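Local atomic coordinates of isomaltodextranase (Arthrobacter globiformis, PDB entry 5AWO), a protein that hydrolyses (1->6)-alpha-D-glucosidic linkages in dextran-type polysaccharides, releasing isomaltose units one after another from the non-reducing chain ends. Residues M250-L258 / W302-L311; S511-A519 / V589-D597. One frame throughout, in Å; residues are numbered along the deposited sequence.

Contact 1 (M250-L258 / W302-L311); sequences MFQDGSAEL and WSHRNGRGQL
D253 meets W302, H304 and R305 with a single short side chain. Its CG stands anti to the backbone N (chi1 -161°), which brings the carboxylate up against H304 and R305. CB passes 3.9 Å from R305 NH2, and the two oxygens then divide their partners. OD1 receives, through its syn lone pair, an almost straight bond from H304 NE2 (2.8 Å, 178°), with the carboxylate and imidazole nearly coplanar. OD1 also approaches W302 CZ3 obliquely, at 3.3 Å. OD2 stands over one face of the R305 guanidinium, 3.7 Å from NH2; this long salt bridge is electrostatic only, as no N-H points at it. Two R305 nitrogens instead turn to the backbone of the same aspartate: NE and NH2 grip D253 O side-on, both at 3.0 Å. On the opposite face of the guanidinium lies L258 CD2, 3.4 Å from NH1, while L258 CD1 packs against L311 CG. M250 CE sits over the six-membered ring of W302, 3.6 Å from its centroid, a CH-pi contact, with SD farther above the same face as the Met-aromatic partner. Because H304 donates from NE2, its ND1 can accept from R391, and this chain of hydrogen bonds from R391 through H304 to D253, with R305 beside it, probably favours an ionised D253 and ties the helix to the loop entering barrel strand 312-314.

Contact 2 (S511-A519 / V589-D597); sequences SADPLVTFA and VTIGRGATD
T517 and T590 face each other as a non-hydrogen-bonded antiparallel pair; in both, OG1 stands anti to the carbonyl carbon (chi1 -62° and -65°), which brings the hydroxyls together in a 2.7 Å OG1-OG1 hydrogen bond in which either may donate. The flanking pairs, V516 with I591 and F518 with V589, each close two backbone N-H...O bonds. On their face of the sheet, I591 CG2 lies at the edge of the F518 ring, 4.1 Å from CE2. Farther along, R593 N bonds to P514 O at 2.9 Å. Here L515 and G592 come within 3.8 Å CA to CA, and any side chain on G592 would collide with P514 O. Beyond the strands, D513 CB rests 3.4 Å from R593 O; one water joins OD1 to R593 O, another OD2 to A595 N. R23 holds OD1 in a salt bridge. With an alanine in place of D513, R23 would probably lose its charged mate and both water bridges would go. Strand 585-592 runs between 515-522 and 542-549, and strand 482-484 borders 515-522; on the face carrying F518 and I591, both pack on L603 of strand 601-609, across the beta sandwich of the carbohydrate-binding module.

How the contacts relate
Contact 1 belongs to the catalytic TIM barrel and contact 2 to the carbohydrate-binding module, yet they meet directly, their centres about 16 Å apart. The loop 302-311 supplies the joint: R308 O lies 3.8 Å from T517 CG2, R308 CZ 4.0 Å from A519 CB, and Q310 NE2 4.1 Å from L515 CD1. One loop therefore faces the barrel helix through R305 and L311 and the module's strand 515-522 through R308 and Q310. Contact 1 is also the one near the catalytic centre: the L311 side chain is about 6 Å from that of D262, the likely proton donor, and the E257 side chain about 12 Å from that of D201, the likely nucleophile. Contact 2 lies away from both.

Contact 1 (M250-L258 / W302-L311)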
loop_
_atom_site.group_PDB
_atom_site.type_symbol
_atom_site.label_atom_id
_atom_site.label_comp_id
_atom_site.label_asym_id
_atom_site.label_seq_id
_atom_site.Cartn_x
_atom_site.Cartn_y
_atom_site.Cartn_z
ATOM N N MET A 250 4.187 -4.615 -12.556
ATOM C CA MET A 250 3.150 -3.595 -12.548
ATOM C C MET A 250 2.701 -3.160 -13.935
ATOM O O MET A 250 2.395 -1.990 -14.168
ATOM C CB MET A 250 3.635 -2.368 -11.763
ATOM C CG MET A 250 4.038 -2.649 -10.327
ATOM S SD MET A 250 2.633 -3.062 -9.263
ATOM C CE MET A 250 1.941 -1.431 -9.002
ATOM N N PHE A 251 2.648 -4.104 -14.871
ATOM C CA PHE A 251 2.217 -3.753 -16.210
ATOM C C PHE A 251 0.775 -3.193 -16.213
ATOM O O PHE A 251 -0.021 -3.416 -15.293
ATOM C CB PHE A 251 2.299 -4.994 -17.127
ATOM C CG PHE A 251 3.692 -5.494 -17.397
ATOM C CD1 PHE A 251 4.738 -4.630 -17.713
ATOM C CD2 PHE A 251 3.951 -6.863 -17.388
ATOM C CE1 PHE A 251 6.011 -5.121 -17.994
ATOM C CE2 PHE A 251 5.221 -7.354 -17.666
ATOM C CZ PHE A 251 6.253 -6.481 -17.969
ATOM N N GLN A 252 0.452 -2.446 -17.258
ATOM C CA GLN A 252 -0.868 -1.846 -17.412
ATOM C C GLN A 252 -1.268 -1.061 -16.154
ATOM O O GLN A 252 -2.350 -1.230 -15.602
ATOM C CB GLN A 252 -1.917 -2.919 -17.718
ATOM C CG GLN A 252 -1.627 -3.780 -18.932
ATOM C CD GLN A 252 -2.786 -4.719 -19.224
ATOM O OE1 GLN A 252 -3.121 -5.575 -18.406
ATOM N NE2 GLN A 252 -3.423 -4.543 -20.379
ATOM N N ASP A 253 -0.348 -0.198 -15.718
ATOM C CA ASP A 253 -0.568 0.683 -14.572
ATOM C C ASP A 253 -0.952 -0.130 -13.338
ATOM O O ASP A 253 -1.824 0.241 -12.572
ATOM C CB ASP A 253 -1.627 1.724 -14.924
ATOM C CG ASP A 253 -1.602 2.951 -14.010
ATOM O OD1 ASP A 253 -0.602 3.191 -13.298
ATOM O OD2 ASP A 253 -2.600 3.701 -14.033
ATOM N N GLY A 254 -0.252 -1.235 -13.144
ATOM C CA GLY A 254 -0.458 -2.072 -11.984
ATOM C C GLY A 254 -1.782 -2.826 -11.889
ATOM O O GLY A 254 -2.193 -3.201 -10.788
ATOM N N SER A 255 -2.428 -3.103 -13.024
ATOM C CA SER A 255 -3.793 -3.613 -12.967
ATOM C C SER A 255 -3.949 -4.969 -12.249
ATOM O O SER A 255 -4.866 -5.138 -11.457
ATOM C CB SER A 255 -4.382 -3.695 -14.380
ATOM O OG SER A 255 -3.678 -4.608 -15.170
ATOM N N ALA A 256 -3.066 -5.911 -12.541
ATOM C CA ALA A 256 -3.169 -7.252 -11.963
ATOM C C ALA A 256 -2.885 -7.231 -10.468
ATOM O O ALA A 256 -3.549 -7.922 -9.658
ATOM C CB ALA A 256 -2.250 -8.214 -12.687
ATOM N N GLU A 257 -1.890 -6.435 -10.086
ATOM C CA GLU A 257 -1.515 -6.311 -8.680
ATOM C C GLU A 257 -2.572 -5.600 -7.851
ATOM O O GLU A 257 -2.911 -6.008 -6.738
ATOM C CB GLU A 257 -0.143 -5.612 -8.609
ATOM C CG GLU A 257 0.995 -6.420 -9.263
ATOM C CD GLU A 257 1.188 -6.209 -10.756
ATOM O OE1 GLU A 257 0.427 -5.428 -11.365
ATOM O OE2 GLU A 257 2.109 -6.845 -11.322
ATOM N N LEU A 258 -3.137 -4.538 -8.414
ATOM C CA LEU A 258 -4.225 -3.814 -7.764
ATOM C C LEU A 258 -5.443 -4.731 -7.548
ATOM O O LEU A 258 -6.083 -4.709 -6.490
ATOM C CB LEU A 258 -4.602 -2.628 -8.630
ATOM C CG LEU A 258 -5.827 -1.842 -8.217
ATOM C CD1 LEU A 258 -5.603 -1.148 -6.888
ATOM C CD2 LEU A 258 -6.098 -0.845 -9.320
ATOM N N TRP A 302 3.662 6.056 -7.941
ATOM C CA TRP A 302 2.563 5.097 -7.811
ATOM C C TRP A 302 1.452 5.644 -6.924
ATOM O O TRP A 302 0.473 4.937 -6.681
ATOM C CB TRP A 302 3.102 3.750 -7.282
ATOM C CG TRP A 302 3.723 2.933 -8.363
ATOM C CD1 TRP A 302 5.024 2.559 -8.497
ATOM C CD2 TRP A 302 3.026 2.373 -9.487
ATOM N NE1 TRP A 302 5.178 1.798 -9.619
ATOM C CE2 TRP A 302 3.964 1.669 -10.251
ATOM C CE3 TRP A 302 1.680 2.391 -9.907
ATOM C CZ2 TRP A 302 3.622 1.019 -11.437
ATOM C CZ3 TRP A 302 1.341 1.732 -11.046
ATOM C CH2 TRP A 302 2.293 1.049 -11.815
ATOM N N SER A 303 1.556 6.905 -6.486
ATOM C CA SER A 303 0.593 7.459 -5.555
ATOM C C SER A 303 -0.844 7.504 -6.065
ATOM O O SER A 303 -1.762 7.462 -5.262
ATOM C CB SER A 303 1.018 8.849 -5.073
ATOM O OG SER A 303 1.092 9.796 -6.117
ATOM N N HIS A 304 -1.012 7.612 -7.377
ATOM C CA HIS A 304 -2.365 7.587 -7.976
ATOM C C HIS A 304 -3.087 6.259 -7.706
ATOM O O HIS A 304 -4.330 6.184 -7.832
ATOM C CB HIS A 304 -2.324 7.900 -9.470
ATOM C CG HIS A 304 -1.518 6.933 -10.269
ATOM N ND1 HIS A 304 -0.140 6.880 -10.197
ATOM C CD2 HIS A 304 -1.886 5.960 -11.135
ATOM C CE1 HIS A 304 0.301 5.915 -10.980
ATOM N NE2 HIS A 304 -0.743 5.326 -11.542
ATOM N N ARG A 305 -2.339 5.210 -7.345
ATOM C CA ARG A 305 -2.896 3.903 -6.995
ATOM C C ARG A 305 -3.047 3.644 -5.498
ATOM O O ARG A 305 -3.390 2.510 -5.103
ATOM C CB ARG A 305 -2.031 2.799 -7.613
ATOM C CG ARG A 305 -2.058 2.755 -9.138
ATOM C CD ARG A 305 -3.487 2.611 -9.648
ATOM N NE ARG A 305 -3.587 1.936 -10.919
ATOM C CZ ARG A 305 -4.739 1.677 -11.532
ATOM N NH1 ARG A 305 -5.876 2.125 -11.005
ATOM N NH2 ARG A 305 -4.710 1.001 -12.682
ATOM N N ASN A 306 -2.788 4.656 -4.668
ATOM C CA ASN A 306 -2.831 4.432 -3.223
ATOM C C ASN A 306 -4.202 4.761 -2.623
ATOM O O ASN A 306 -5.119 5.163 -3.342
ATOM C CB ASN A 306 -1.684 5.137 -2.507
ATOM C CG ASN A 306 -1.899 6.623 -2.302
ATOM O OD1 ASN A 306 -3.001 7.158 -2.429
ATOM N ND2 ASN A 306 -0.825 7.308 -1.903
ATOM N N GLY A 307 -4.353 4.525 -1.330
ATOM C CA GLY A 307 -5.547 4.926 -0.581
ATOM C C GLY A 307 -6.523 3.812 -0.260
ATOM O O GLY A 307 -6.345 2.666 -0.648
ATOM N N ARG A 308 -7.573 4.168 0.460
ATOM C CA ARG A 308 -8.467 3.168 1.002
ATOM C C ARG A 308 -9.117 2.344 -0.100
ATOM O O ARG A 308 -9.783 2.894 -0.990
ATOM C CB ARG A 308 -9.559 3.817 1.873
ATOM C CG ARG A 308 -9.039 4.665 3.032
ATOM C CD ARG A 308 -7.929 4.000 3.838
ATOM N NE ARG A 308 -7.499 4.864 4.949
ATOM C CZ ARG A 308 -8.004 4.848 6.184
ATOM N NH1 ARG A 308 -8.954 3.985 6.547
ATOM N NH2 ARG A 308 -7.534 5.679 7.099
ATOM N N GLY A 309 -8.890 1.034 -0.021
ATOM C CA GLY A 309 -9.412 0.047 -0.952
ATOM C C GLY A 309 -8.643 -0.133 -2.237
ATOM O O GLY A 309 -8.979 -1.020 -3.003
ATOM N N GLN A 310 -7.597 0.679 -2.451
ATOM C CA GLN A 310 -6.718 0.550 -3.620
ATOM C C GLN A 310 -5.469 -0.237 -3.173
ATOM O O GLN A 310 -5.629 -1.299 -2.613
ATOM C CB GLN A 310 -6.440 1.930 -4.236
ATOM C CG GLN A 310 -7.716 2.682 -4.615
ATOM C CD GLN A 310 -8.576 1.907 -5.613
ATOM O OE1 GLN A 310 -8.063 1.396 -6.627
ATOM N NE2 GLN A 310 -9.884 1.830 -5.330
ATOM N N LEU A 311 -4.258 0.308 -3.327
ATOM C CA LEU A 311 -3.063 -0.392 -2.877
ATOM C C LEU A 311 -2.366 0.388 -1.754
ATOM O O LEU A 311 -2.385 1.635 -1.723
ATOM C CB LEU A 311 -2.087 -0.577 -4.023
ATOM C CG LEU A 311 -2.408 -1.726 -4.976
ATOM C CD1 LEU A 311 -1.611 -1.587 -6.246
ATOM C CD2 LEU A 311 -2.155 -3.063 -4.298
HETATM O O HOH W 1 -6.709 -3.648 -3.561
#

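Contact 2 (S511-A519 / V589-D597)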
loop_
_atom_site.group_PDB
_atom_site.type_symbol
_atom_site.label_atom_id
_atom_site.label_comp_id
_atom_site.label_asym_id
_atom_site.label_seq_id
_atom_site.Cartn_x
_atom_site.Cartn_y
_atom_site.Cartn_z
ATOM N N SER A 511 -13.611 -2.060 -17.958
ATOM C CA SER A 511 -14.477 -2.889 -17.121
ATOM C C SER A 511 -14.670 -2.352 -15.698
ATOM O O SER A 511 -15.326 -2.997 -14.875
ATOM C CB SER A 511 -13.908 -4.304 -17.044
ATOM O OG SER A 511 -12.678 -4.304 -16.339
ATOM N N ALA A 512 -14.088 -1.195 -15.394
ATOM C CA ALA A 512 -14.238 -0.591 -14.071
ATOM C C ALA A 512 -14.955 0.755 -14.164
ATOM O O ALA A 512 -14.895 1.443 -15.178
ATOM C CB ALA A 512 -12.880 -0.403 -13.409
ATOM N N ASP A 513 -15.612 1.113 -13.082
ATOM C CA ASP A 513 -16.253 2.402 -12.958
ATOM C C ASP A 513 -15.332 3.377 -12.220
ATOM O O ASP A 513 -14.846 3.067 -11.135
ATOM C CB ASP A 513 -17.561 2.246 -12.200
ATOM C CG ASP A 513 -18.566 1.381 -12.955
ATOM O OD1 ASP A 513 -18.533 1.419 -14.201
ATOM O OD2 ASP A 513 -19.310 0.638 -12.287
ATOM N N PRO A 514 -15.126 4.569 -12.776
ATOM C CA PRO A 514 -14.283 5.536 -12.036
ATOM C C PRO A 514 -14.905 5.930 -10.715
ATOM O O PRO A 514 -16.131 6.068 -10.606
ATOM C CB PRO A 514 -14.203 6.740 -12.967
ATOM C CG PRO A 514 -14.935 6.409 -14.199
ATOM C CD PRO A 514 -15.663 5.123 -14.030
ATOM N N LEU A 515 -14.072 6.099 -9.689
ATOM C CA LEU A 515 -14.572 6.399 -8.364
ATOM C C LEU A 515 -13.540 7.139 -7.515
ATOM O O LEU A 515 -12.341 7.153 -7.831
ATOM C CB LEU A 515 -15.043 5.117 -7.642
ATOM C CG LEU A 515 -13.990 4.001 -7.414
ATOM C CD1 LEU A 515 -13.078 4.257 -6.201
ATOM C CD2 LEU A 515 -14.632 2.615 -7.302
ATOM N N VAL A 516 -14.048 7.709 -6.435
ATOM C CA VAL A 516 -13.251 8.344 -5.378
ATOM C C VAL A 516 -13.737 7.823 -4.053
ATOM O O VAL A 516 -14.948 7.702 -3.813
ATOM C CB VAL A 516 -13.370 9.878 -5.387
ATOM C CG1 VAL A 516 -12.539 10.508 -4.273
ATOM C CG2 VAL A 516 -12.946 10.430 -6.729
ATOM N N THR A 517 -12.799 7.480 -3.174
ATOM C CA THR A 517 -13.120 6.967 -1.851
ATOM C C THR A 517 -12.532 7.848 -0.765
ATOM O O THR A 517 -11.329 8.188 -0.790
ATOM C CB THR A 517 -12.635 5.510 -1.660
ATOM O OG1 THR A 517 -13.305 4.660 -2.613
ATOM C CG2 THR A 517 -12.859 4.996 -0.272
ATOM N N PHE A 518 -13.382 8.182 0.197
ATOM C CA PHE A 518 -13.044 8.989 1.370
ATOM C C PHE A 518 -13.250 8.147 2.610
ATOM O O PHE A 518 -14.241 7.412 2.724
ATOM C CB PHE A 518 -13.966 10.215 1.498
ATOM C CG PHE A 518 -13.950 11.131 0.318
ATOM C CD1 PHE A 518 -13.068 12.203 0.255
ATOM C CD2 PHE A 518 -14.869 10.962 -0.713
ATOM C CE1 PHE A 518 -13.073 13.074 -0.810
ATOM C CE2 PHE A 518 -14.874 11.823 -1.786
ATOM C CZ PHE A 518 -13.983 12.882 -1.848
ATOM N N ALA A 519 -12.346 8.270 3.578
ATOM C CA ALA A 519 -12.557 7.702 4.883
ATOM C C ALA A 519 -13.049 8.785 5.807
ATOM O O ALA A 519 -12.455 9.838 5.897
ATOM C CB ALA A 519 -11.270 7.115 5.429
ATOM N N VAL A 589 -16.764 6.352 2.316
ATOM C CA VAL A 589 -17.760 6.988 1.457
ATOM C C VAL A 589 -17.152 7.027 0.076
ATOM O O VAL A 589 -16.134 7.705 -0.149
ATOM C CB VAL A 589 -18.135 8.399 1.964
ATOM C CG1 VAL A 589 -19.123 9.066 1.018
ATOM C CG2 VAL A 589 -18.733 8.316 3.363
ATOM N N THR A 590 -17.758 6.278 -0.838
ATOM C CA THR A 590 -17.308 6.152 -2.209
ATOM C C THR A 590 -18.338 6.742 -3.166
ATOM O O THR A 590 -19.535 6.417 -3.080
ATOM C CB THR A 590 -16.989 4.684 -2.536
ATOM O OG1 THR A 590 -15.872 4.273 -1.714
ATOM C CG2 THR A 590 -16.644 4.461 -3.996
ATOM N N ILE A 591 -17.851 7.584 -4.061
ATOM C CA ILE A 591 -18.640 8.228 -5.121
ATOM C C ILE A 591 -18.014 7.869 -6.453
ATOM O O ILE A 591 -16.810 8.051 -6.631
ATOM C CB ILE A 591 -18.744 9.771 -4.945
ATOM C CG1 ILE A 591 -19.482 10.405 -6.133
ATOM C CG2 ILE A 591 -17.373 10.424 -4.749
ATOM C CD1 ILE A 591 -19.943 11.840 -5.894
ATOM N N GLY A 592 -18.813 7.346 -7.391
ATOM C CA GLY A 592 -18.302 6.929 -8.679
ATOM C C GLY A 592 -19.363 6.915 -9.761
ATOM O O GLY A 592 -20.540 7.081 -9.465
ATOM N N ARG A 593 -18.913 6.733 -10.992
ATOM C CA ARG A 593 -19.782 6.847 -12.160
ATOM C C ARG A 593 -20.001 5.465 -12.765
ATOM O O ARG A 593 -19.144 4.945 -13.481
ATOM C CB ARG A 593 -19.146 7.805 -13.158
ATOM C CG ARG A 593 -20.158 8.500 -14.072
ATOM C CD ARG A 593 -20.713 7.544 -15.104
ATOM N NE ARG A 593 -21.291 8.289 -16.228
ATOM C CZ ARG A 593 -21.867 7.726 -17.275
ATOM N NH1 ARG A 593 -21.987 6.402 -17.343
ATOM N NH2 ARG A 593 -22.319 8.497 -18.256
ATOM N N GLY A 594 -21.167 4.886 -12.485
ATOM C CA GLY A 594 -21.532 3.572 -13.026
ATOM C C GLY A 594 -22.172 3.610 -14.412
ATOM O O GLY A 594 -22.428 4.683 -14.984
ATOM N N ALA A 595 -22.418 2.429 -14.955
ATOM C CA ALA A 595 -22.987 2.294 -16.301
ATOM C C ALA A 595 -24.396 2.895 -16.407
ATOM O O ALA A 595 -24.786 3.372 -17.477
ATOM C CB ALA A 595 -22.998 0.835 -16.724
ATOM N N THR A 596 -25.117 2.905 -15.294
ATOM C CA THR A 596 -26.475 3.435 -15.247
ATOM C C THR A 596 -26.498 4.889 -14.791
ATOM O O THR A 596 -27.568 5.479 -14.645
ATOM C CB THR A 596 -27.375 2.599 -14.311
ATOM O OG1 THR A 596 -26.909 2.685 -12.957
ATOM C CG2 THR A 596 -27.418 1.136 -14.749
ATOM N N ASP A 597 -25.328 5.469 -14.531
ATOM C CA ASP A 597 -25.272 6.883 -14.216
ATOM C C ASP A 597 -25.306 7.696 -15.497
ATOM O O ASP A 597 -24.949 7.225 -16.574
ATOM C CB ASP A 597 -24.037 7.236 -13.363
ATOM C CG ASP A 597 -24.233 6.925 -11.890
ATOM O OD1 ASP A 597 -25.198 7.421 -11.256
ATOM O OD2 ASP A 597 -23.413 6.157 -11.332
HETATM O O HOH W 2 -18.787 3.559 -15.807
HETATM O O HOH W 3 -21.518 0.036 -13.739
#